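PpiC-type peptidyl-prolyl cis-trans isomerase (Novosphingobium aromaticivorans, PDB 3GPK) probably catalyses the cis-trans isomerisation of peptidyl-prolyl bonds, this chain being the PpiC-type (parvulin-like) rotamase domain of a longer, probably periplasmic, protein. Local coordinates at residues I10-L15 with S96-I101. Sequence-based numbering, arbitrary orientation.
Sequences IGEIFL and SILYLI
Residues 10-15 and 96-101 pair as antiparallel neighbours at the middle of the four-stranded sheet, their axes 4.6 Å apart, with Gly-11/Tyr-99 and Ile-13/Ile-97 as the hydrogen-bonded pairs. Each pair closes a two-bond ring: Gly-11 N reaches Tyr-99 O at 2.8 Å, whereas the return bond from Tyr-99 N to Gly-11 O is more bent, 144° at the hydrogen.

On the face that carries Glu-12, the Ser-96 hydroxyl donates to Glu-12 OE2 at 2.7 Å, using the anti lone pair of that oxygen. The glutamate gets there by running diagonally past its direct partner Leu-98: CG lies anti to the backbone N (chi1 171°) and the chain stays extended, which carries the carboxylate to Ser-96, two places before Leu-98 and directly opposite Phe-14. With an alanine here, the buried Ser-96 hydroxyl would probably lose this acceptor and be freer to turn. Ser-96 OG also sits 3.6 Å from Phe-14 CD1, at the edge of the ring and near its plane. Further along this face, Ile-10 spreads its two branches, CG2 meeting Leu-98 CD2 and CG1 meeting Leu-100 CD1, both at 4.0 Å. Leu-73 of helix 71-79 touches Glu-12, Ser-96 and Leu-98 together.

The other face is lined by Ile-13 and Ile-97, whose CB atoms approach to 4.1 Å; helix 42-49 packs on the former and helix 22-37 on the latter. At the other end of the pairing, the CD1 methyl of Ile-101 lies over the Gly-11 backbone, 3.9 Å from Gly-11 N.

The contact thus joins the first and last strands of the parvulin-like fold by backbone bonds, with helix-covered isoleucines on one face and a mixed face on the other, where one carboxylate-hydroxyl bond adds a polar link between the strands.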
# COMPACT_ATOMS: atom_id res chain seq x y z
N ILE A 10 1.77 -7.05 -1.21
CA ILE A 10 1.73 -5.62 -0.98
C ILE A 10 1.60 -5.21 0.48
O ILE A 10 0.93 -5.87 1.27
CB ILE A 10 0.56 -4.99 -1.78
CG1 ILE A 10 0.78 -5.22 -3.27
CG2 ILE A 10 0.43 -3.51 -1.47
CD1 ILE A 10 -0.39 -4.80 -4.14
N GLY A 11 2.27 -4.11 0.82
CA GLY A 11 2.20 -3.56 2.15
C GLY A 11 1.35 -2.31 2.01
O GLY A 11 1.47 -1.59 1.02
N GLU A 12 0.48 -2.05 2.98
CA GLU A 12 -0.38 -0.87 2.91
C GLU A 12 -0.48 -0.11 4.23
O GLU A 12 -0.56 -0.71 5.30
CB GLU A 12 -1.80 -1.25 2.47
CG GLU A 12 -2.82 -0.09 2.59
CD GLU A 12 -4.24 -0.48 2.24
OE1 GLU A 12 -4.64 -1.62 2.56
OE2 GLU A 12 -4.97 0.35 1.65
N ILE A 13 -0.47 1.21 4.13
CA ILE A 13 -0.67 2.09 5.28
C ILE A 13 -1.89 2.92 4.87
O ILE A 13 -1.83 3.66 3.89
CB ILE A 13 0.52 3.04 5.53
CG1 ILE A 13 1.75 2.24 5.98
CG2 ILE A 13 0.12 4.08 6.58
CD1 ILE A 13 2.99 3.09 6.24
N PHE A 14 -2.99 2.76 5.59
CA PHE A 14 -4.22 3.48 5.28
C PHE A 14 -4.53 4.56 6.30
O PHE A 14 -4.49 4.31 7.50
CB PHE A 14 -5.39 2.50 5.21
CG PHE A 14 -6.73 3.17 5.14
CD1 PHE A 14 -7.10 3.91 4.02
CD2 PHE A 14 -7.62 3.08 6.20
CE1 PHE A 14 -8.33 4.55 3.96
CE2 PHE A 14 -8.85 3.72 6.15
CZ PHE A 14 -9.21 4.46 5.03
N LEU A 15 -4.84 5.76 5.81
CA LEU A 15 -5.20 6.87 6.69
C LEU A 15 -6.60 7.32 6.28
O LEU A 15 -6.80 7.80 5.16
CB LEU A 15 -4.22 8.03 6.55
CG LEU A 15 -2.74 7.78 6.87
CD1 LEU A 15 -2.04 9.13 6.93
CD2 LEU A 15 -2.59 7.05 8.20
N SER A 96 -4.02 5.84 0.88
CA SER A 96 -3.19 4.67 1.14
C SER A 96 -1.80 4.85 0.55
O SER A 96 -1.63 5.52 -0.48
CB SER A 96 -3.81 3.41 0.54
OG SER A 96 -4.98 3.04 1.22
N ILE A 97 -0.82 4.28 1.24
CA ILE A 97 0.56 4.28 0.80
C ILE A 97 0.82 2.80 0.54
O ILE A 97 0.52 1.95 1.38
CB ILE A 97 1.52 4.77 1.90
CG1 ILE A 97 1.18 6.21 2.29
CG2 ILE A 97 2.97 4.70 1.40
CD1 ILE A 97 1.96 6.71 3.51
N LEU A 98 1.37 2.48 -0.63
CA LEU A 98 1.64 1.08 -0.95
C LEU A 98 3.13 0.79 -1.06
O LEU A 98 3.93 1.67 -1.38
CB LEU A 98 0.98 0.71 -2.28
CG LEU A 98 -0.52 0.92 -2.42
CD1 LEU A 98 -0.93 0.56 -3.84
CD2 LEU A 98 -1.28 0.07 -1.39
N TYR A 99 3.47 -0.46 -0.78
CA TYR A 99 4.85 -0.93 -0.86
C TYR A 99 4.80 -2.28 -1.55
O TYR A 99 4.20 -3.23 -1.04
CB TYR A 99 5.44 -1.05 0.54
CG TYR A 99 6.89 -1.51 0.58
CD1 TYR A 99 7.81 -1.05 -0.36
CD2 TYR A 99 7.34 -2.38 1.57
CE1 TYR A 99 9.15 -1.44 -0.31
CE2 TYR A 99 8.68 -2.78 1.63
CZ TYR A 99 9.57 -2.30 0.69
OH TYR A 99 10.89 -2.69 0.75
N LEU A 100 5.39 -2.37 -2.73
CA LEU A 100 5.40 -3.63 -3.46
C LEU A 100 6.54 -4.51 -2.95
O LEU A 100 7.67 -4.42 -3.42
CB LEU A 100 5.54 -3.39 -4.97
CG LEU A 100 5.37 -4.65 -5.83
CD1 LEU A 100 4.07 -5.36 -5.48
CD2 LEU A 100 5.39 -4.26 -7.30
N ILE A 101 6.21 -5.35 -1.98
CA ILE A 101 7.17 -6.24 -1.34
C ILE A 101 7.68 -7.36 -2.24
O ILE A 101 8.88 -7.63 -2.28
CB ILE A 101 6.55 -6.89 -0.08
CG1 ILE A 101 6.10 -5.81 0.90
CG2 ILE A 101 7.56 -7.84 0.56
CD1 ILE A 101 5.23 -6.31 2.03